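Local structure of membrane protein (Acinetobacter baumannii AB307-0294, 5DL5) at residues A[218-224]-A[238-244]; A[252-256]-A[301-305]. The protein is an outer-membrane beta-barrel porin of the OprD family that probably lets small solutes, and possibly antibiotics, pass across the outer membrane. All coordinates share one frame; numbering follows the deposited sequence.

Contact 1. Residues A[218-224]-A[238-244]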
loop_
_atom_site.group_PDB
_atom_site.type_symbol
_atom_site.label_atom_id
_atom_site.label_comp_id
_atom_site.label_asym_id
_atom_site.label_seq_id
_atom_site.Cartn_x
_atom_site.Cartn_y
_atom_site.Cartn_z
ATOM N N ARG A 218 -15.261 -2.264 -6.126
ATOM C CA ARG A 218 -13.989 -2.136 -6.784
ATOM C C ARG A 218 -13.495 -3.450 -7.324
ATOM O O ARG A 218 -13.628 -4.478 -6.646
ATOM C CB ARG A 218 -12.962 -1.518 -5.835
ATOM C CG ARG A 218 -11.588 -1.351 -6.445
ATOM C CD ARG A 218 -10.808 -0.204 -5.767
ATOM N NE ARG A 218 -10.396 -0.539 -4.498
ATOM C CZ ARG A 218 -10.186 0.326 -3.453
ATOM N NH1 ARG A 218 -10.478 1.621 -3.481
ATOM N NH2 ARG A 218 -9.848 -0.220 -2.325
ATOM N N HIS A 219 -13.028 -3.428 -8.571
ATOM C CA HIS A 219 -12.385 -4.573 -9.158
ATOM C C HIS A 219 -10.991 -4.246 -9.609
ATOM O O HIS A 219 -10.743 -3.107 -10.026
ATOM C CB HIS A 219 -13.271 -5.101 -10.302
ATOM C CG HIS A 219 -14.647 -5.533 -9.850
ATOM N ND1 HIS A 219 -15.726 -4.677 -9.812
ATOM C CD2 HIS A 219 -15.089 -6.711 -9.343
ATOM C CE1 HIS A 219 -16.783 -5.317 -9.347
ATOM N NE2 HIS A 219 -16.416 -6.545 -9.044
ATOM N N TYR A 220 -10.102 -5.232 -9.591
ATOM C CA TYR A 220 -8.687 -5.058 -9.981
ATOM C C TYR A 220 -8.382 -6.259 -10.871
ATOM O O TYR A 220 -8.806 -7.383 -10.595
ATOM C CB TYR A 220 -7.754 -5.097 -8.776
ATOM C CG TYR A 220 -6.246 -5.180 -9.066
ATOM C CD1 TYR A 220 -5.501 -4.036 -9.331
ATOM C CD2 TYR A 220 -5.611 -6.384 -9.058
ATOM C CE1 TYR A 220 -4.176 -4.100 -9.579
ATOM C CE2 TYR A 220 -4.263 -6.460 -9.376
ATOM C CZ TYR A 220 -3.567 -5.310 -9.537
ATOM O OH TYR A 220 -2.254 -5.329 -9.804
ATOM N N ALA A 221 -7.596 -6.026 -11.912
ATOM C CA ALA A 221 -7.039 -7.099 -12.745
ATOM C C ALA A 221 -5.552 -6.785 -13.005
ATOM O O ALA A 221 -5.171 -5.626 -13.139
ATOM C CB ALA A 221 -7.785 -7.112 -14.112
ATOM N N ASN A 222 -4.753 -7.820 -13.196
ATOM C CA ASN A 222 -3.342 -7.654 -13.575
ATOM C C ASN A 222 -2.941 -8.818 -14.469
ATOM O O ASN A 222 -3.388 -9.976 -14.311
ATOM C CB ASN A 222 -2.442 -7.611 -12.347
ATOM C CG ASN A 222 -0.947 -7.694 -12.681
ATOM O OD1 ASN A 222 -0.358 -8.741 -12.631
ATOM N ND2 ASN A 222 -0.346 -6.583 -12.963
ATOM N N VAL A 223 -2.077 -8.480 -15.411
ATOM C CA VAL A 223 -1.310 -9.482 -16.143
ATOM C C VAL A 223 0.166 -9.019 -16.214
ATOM O O VAL A 223 0.451 -7.821 -16.451
ATOM C CB VAL A 223 -1.995 -9.825 -17.458
ATOM C CG1 VAL A 223 -2.012 -8.647 -18.425
ATOM C CG2 VAL A 223 -1.187 -10.904 -18.171
ATOM N N ASN A 224 1.065 -9.969 -16.075
ATOM C CA ASN A 224 2.441 -9.763 -15.927
ATOM C C ASN A 224 3.153 -10.846 -16.732
ATOM O O ASN A 224 2.905 -12.023 -16.582
ATOM C CB ASN A 224 2.865 -9.651 -14.430
ATOM C CG ASN A 224 4.281 -9.220 -14.289
ATOM O OD1 ASN A 224 5.214 -10.009 -14.508
ATOM N ND2 ASN A 224 4.480 -7.912 -14.067
ATOM N N ASP A 238 3.756 -5.304 -17.961
ATOM C CA ASP A 238 2.698 -5.332 -16.938
ATOM C C ASP A 238 1.489 -4.482 -17.388
ATOM O O ASP A 238 1.650 -3.279 -17.844
ATOM C CB ASP A 238 3.228 -4.807 -15.586
ATOM C CG ASP A 238 2.218 -5.056 -14.446
ATOM O OD1 ASP A 238 2.142 -6.235 -13.917
ATOM O OD2 ASP A 238 1.395 -4.120 -14.147
ATOM N N PHE A 239 0.297 -5.056 -17.265
ATOM C CA PHE A 239 -0.975 -4.316 -17.464
ATOM C C PHE A 239 -1.796 -4.493 -16.223
ATOM O O PHE A 239 -2.044 -5.671 -15.770
ATOM C CB PHE A 239 -1.606 -4.880 -18.777
ATOM C CG PHE A 239 -2.975 -4.321 -19.180
ATOM C CD1 PHE A 239 -3.360 -2.977 -18.964
ATOM C CD2 PHE A 239 -3.880 -5.154 -19.910
ATOM C CE1 PHE A 239 -4.623 -2.499 -19.355
ATOM C CE2 PHE A 239 -5.149 -4.678 -20.346
ATOM C CZ PHE A 239 -5.518 -3.338 -20.110
ATOM N N SER A 240 -2.094 -3.385 -15.566
ATOM C CA SER A 240 -2.806 -3.367 -14.322
ATOM C C SER A 240 -3.985 -2.387 -14.461
ATOM O O SER A 240 -3.882 -1.365 -15.170
ATOM C CB SER A 240 -1.920 -2.880 -13.161
ATOM O OG SER A 240 -0.940 -3.884 -12.920
ATOM N N GLY A 241 -5.071 -2.633 -13.732
ATOM C CA GLY A 241 -6.111 -1.616 -13.600
ATOM C C GLY A 241 -7.212 -1.803 -12.533
ATOM O O GLY A 241 -7.363 -2.888 -12.011
ATOM N N TYR A 242 -7.798 -0.678 -12.110
ATOM C CA TYR A 242 -8.977 -0.748 -11.236
ATOM C C TYR A 242 -10.201 -0.091 -11.893
ATOM O O TYR A 242 -10.131 0.975 -12.570
ATOM C CB TYR A 242 -8.778 -0.021 -9.927
ATOM C CG TYR A 242 -7.687 -0.505 -9.033
ATOM C CD1 TYR A 242 -6.415 0.028 -9.132
ATOM C CD2 TYR A 242 -7.980 -1.397 -7.980
ATOM C CE1 TYR A 242 -5.416 -0.348 -8.216
ATOM C CE2 TYR A 242 -6.997 -1.872 -7.136
ATOM C CZ TYR A 242 -5.700 -1.309 -7.248
ATOM O OH TYR A 242 -4.779 -1.720 -6.382
ATOM N N HIS A 243 -11.313 -0.713 -11.604
ATOM C CA HIS A 243 -12.622 -0.103 -11.796
ATOM C C HIS A 243 -13.326 0.127 -10.429
ATOM O O HIS A 243 -13.560 -0.842 -9.690
ATOM C CB HIS A 243 -13.424 -1.001 -12.706
ATOM C CG HIS A 243 -14.851 -0.602 -12.827
ATOM N ND1 HIS A 243 -15.253 0.432 -13.634
ATOM C CD2 HIS A 243 -15.959 -1.013 -12.159
ATOM C CE1 HIS A 243 -16.572 0.573 -13.556
ATOM N NE2 HIS A 243 -17.018 -0.279 -12.647
ATOM N N THR A 244 -13.720 1.362 -10.145
ATOM C CA THR A 244 -14.350 1.684 -8.869
ATOM C C THR A 244 -15.631 2.431 -9.057
ATOM O O THR A 244 -15.719 3.444 -9.747
ATOM C CB THR A 244 -13.420 2.572 -8.007
ATOM O OG1 THR A 244 -12.172 1.949 -7.884
ATOM C CG2 THR A 244 -14.037 2.822 -6.529
#
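Asp238 OD1 takes two amide N-H groups from the facing strand. Asn222 ND2 lies 2.7 Å from Asp238 OD1, on the syn side of the carboxylate. Asn224 ND2 comes to the anti side at 2.9 Å from Asp238 OD1. The two donors arrive from opposite faces of the carboxylate plane. Each amide holds the oxygen close to its own plane, so both bonds are well directed. Asn222 ND2 also donates to Ser240 OG at 2.8 Å, again nearly in the amide plane. Ser240 OG in turn donates to the syn lone pair of Asp238 OD2, 2.6 Å away. This closed set of bonds should hold the carboxylate in a fixed rotation, and the amide donors probably favour its charged form. Asn222 takes part because its CG stands opposite the backbone N (chi1 170°), which brings ND2 across to the other strand.

Segments 218-224 and 238-244 belong to one antiparallel beta hairpin in the wall of the barrel. His219 with His243, Ala221 with Gly241 and Val223 with Phe239 are the hydrogen-bonded pairs. The polar cluster shares a face with Arg218, Tyr220 and Tyr242, which meets loops and probably lines the barrel interior. Tyr220 CD1 sits over one face of the Tyr242 ring, towards its rim, 3.4 Å from Tyr242 CE2. The ring planes are 51° apart. Beyond Tyr242, the Arg218 methylene CD lies 3.3 Å from Thr244 OG1. The guanidinium continues past the hairpin to a salt bridge with Asp311 and a hydrogen bond to Val134 O. Tyr242 OH is bonded to Pro133 O and Tyr317 N. On the other face, Val223 CG1 packs on Phe239 CB at 3.8 Å, and Phe239, on the surface and probably facing lipid, also touches Trp278 and Ile280 of strand 273-286.

Contact 2. Residues A[252-256]-A[301-305]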
loop_
_atom_site.group_PDB
_atom_site.type_symbol
_atom_site.label_atom_id
_atom_site.label_comp_id
_atom_site.label_asym_id
_atom_site.label_seq_id
_atom_site.Cartn_x
_atom_site.Cartn_y
_atom_site.Cartn_z
ATOM N N THR A 252 -15.484 11.247 -1.352
ATOM C CA THR A 252 -14.507 11.459 -2.470
ATOM C C THR A 252 -14.098 12.941 -2.420
ATOM O O THR A 252 -14.724 13.707 -1.648
ATOM C CB THR A 252 -15.180 11.216 -3.859
ATOM O OG1 THR A 252 -16.374 12.002 -4.004
ATOM C CG2 THR A 252 -15.499 9.812 -4.089
ATOM N N TYR A 253 -13.133 13.357 -3.270
ATOM C CA TYR A 253 -12.663 14.760 -3.280
ATOM C C TYR A 253 -12.496 15.246 -4.738
ATOM O O TYR A 253 -12.676 16.408 -4.953
ATOM C CB TYR A 253 -11.420 14.965 -2.499
ATOM C CG TYR A 253 -10.299 14.044 -2.918
ATOM C CD1 TYR A 253 -10.199 12.797 -2.371
ATOM C CD2 TYR A 253 -9.298 14.426 -3.945
ATOM C CE1 TYR A 253 -9.159 11.918 -2.709
ATOM C CE2 TYR A 253 -8.271 13.528 -4.340
ATOM C CZ TYR A 253 -8.200 12.286 -3.660
ATOM O OH TYR A 253 -7.281 11.275 -3.957
ATOM N N SER A 254 -12.234 14.411 -5.740
ATOM C CA SER A 254 -11.943 14.932 -7.147
ATOM C C SER A 254 -13.156 14.805 -8.083
ATOM O O SER A 254 -13.012 14.884 -9.261
ATOM C CB SER A 254 -10.678 14.148 -7.639
ATOM O OG SER A 254 -11.001 12.767 -7.807
ATOM N N ALA A 255 -14.393 14.601 -7.591
ATOM C CA ALA A 255 -15.517 14.273 -8.475
ATOM C C ALA A 255 -15.824 15.425 -9.365
ATOM O O ALA A 255 -15.593 16.556 -8.951
ATOM C CB ALA A 255 -16.790 13.965 -7.718
ATOM N N THR A 256 -16.307 15.138 -10.585
ATOM C CA THR A 256 -16.841 16.243 -11.479
ATOM C C THR A 256 -18.243 15.899 -11.823
ATOM O O THR A 256 -18.772 14.855 -11.372
ATOM C CB THR A 256 -15.984 16.396 -12.763
ATOM O OG1 THR A 256 -15.701 15.103 -13.352
ATOM C CG2 THR A 256 -14.692 17.023 -12.374
ATOM N N ASN A 301 -15.925 10.105 -14.031
ATOM C CA ASN A 301 -16.187 11.367 -13.423
ATOM C C ASN A 301 -15.607 11.547 -11.979
ATOM O O ASN A 301 -16.071 12.404 -11.196
ATOM C CB ASN A 301 -17.675 11.743 -13.530
ATOM C CG ASN A 301 -18.560 10.709 -12.879
ATOM O OD1 ASN A 301 -18.084 9.729 -12.244
ATOM N ND2 ASN A 301 -19.823 10.856 -13.086
ATOM N N VAL A 302 -14.579 10.778 -11.642
ATOM C CA VAL A 302 -13.850 10.980 -10.439
ATOM C C VAL A 302 -12.526 10.423 -10.699
ATOM O O VAL A 302 -12.385 9.480 -11.500
ATOM C CB VAL A 302 -14.612 10.341 -9.172
ATOM C CG1 VAL A 302 -14.698 8.818 -9.257
ATOM C CG2 VAL A 302 -13.989 10.706 -7.849
ATOM N N GLY A 303 -11.523 10.924 -9.966
ATOM C CA GLY A 303 -10.247 10.236 -9.856
ATOM C C GLY A 303 -10.261 8.961 -9.016
ATOM O O GLY A 303 -11.301 8.531 -8.557
ATOM N N TYR A 304 -9.108 8.329 -8.909
ATOM C CA TYR A 304 -8.896 7.108 -8.125
ATOM C C TYR A 304 -8.731 7.520 -6.635
ATOM O O TYR A 304 -7.615 7.544 -6.097
ATOM C CB TYR A 304 -7.822 6.216 -8.702
ATOM C CG TYR A 304 -7.713 4.899 -7.989
ATOM C CD1 TYR A 304 -8.819 4.062 -7.903
ATOM C CD2 TYR A 304 -6.562 4.491 -7.286
ATOM C CE1 TYR A 304 -8.779 2.898 -7.185
ATOM C CE2 TYR A 304 -6.491 3.251 -6.638
ATOM C CZ TYR A 304 -7.620 2.487 -6.508
ATOM O OH TYR A 304 -7.725 1.305 -5.778
ATOM N N ASP A 305 -9.859 7.890 -5.998
ATOM C CA ASP A 305 -9.864 8.583 -4.647
ATOM C C ASP A 305 -9.839 7.426 -3.580
ATOM O O ASP A 305 -10.812 7.224 -2.873
ATOM C CB ASP A 305 -11.091 9.468 -4.502
ATOM C CG ASP A 305 -11.034 10.785 -5.266
ATOM O OD1 ASP A 305 -10.286 10.928 -6.251
ATOM O OD2 ASP A 305 -11.935 11.616 -5.039
#
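Asp305 reaches across to Tyr253 and Ser254. Asp305 CB lies 3.6 Å from Tyr253 CE1, above the ring plane and just past its rim. The next atom, CG, is over one face of that ring, with Tyr253 CE1 3.4 Å away. The carboxylate and ring planes are only 6° apart, so the two flat groups are stacked. At the tip the oxygens divide the work. Asp305 OD2 accepts two backbone N-H groups. Tyr253 N is 2.8 Å from Asp305 OD2, on the anti side, and the bond is almost straight at 177°. Ser254 N binds OD2 from the syn side. The other oxygen, Asp305 OD1, receives the hydroxyl of Ser254 on its syn lone pair, with OG 2.5 Å from OD1.

Both segments are irregular loops that follow strands of the barrel, and Asp305 pins one to the other. Ser254 OG carries the link further, since it also accepts the N-H of Gly303 at 2.9 Å. The serine hydroxyl sits between its own backbone N and carbonyl carbon (chi1 67°), which places it between Asp305 OD1 and Gly303 N. Val302 CG2 lies close to the same oxygen and also meets Ala255 CB. At the far end the loops are joined by Thr256 N, which donates to Asn301 O at 2.8 Å. Thr256 OG1 is bonded to Asn329, whose ND2 also donates to Ser254 O. Asn301 OD1 accepts from Thr274 N at the start of strand 273-286.

After the earlier strands of the barrel, from 29-43 to 203-212, the chain enters strand 216-229, turns, and returns along strand 233-246. Contact 1 closes this short hairpin. Strand 233-246 then leads into the loop holding 252-256. The chain passes helix 263-266 and the strands 273-286 and 289-300 before 301-305 comes back to that loop, where contact 2 closes a longer excursion. The two closures follow in series and neither crosses the other. Contact 1 joins neighbouring barrel strands, whereas contact 2 joins two loops beyond strand ends. They meet at Tyr304, whose ring stacks on Tyr242 and whose OH lies 3.4 Å from Arg218 CD.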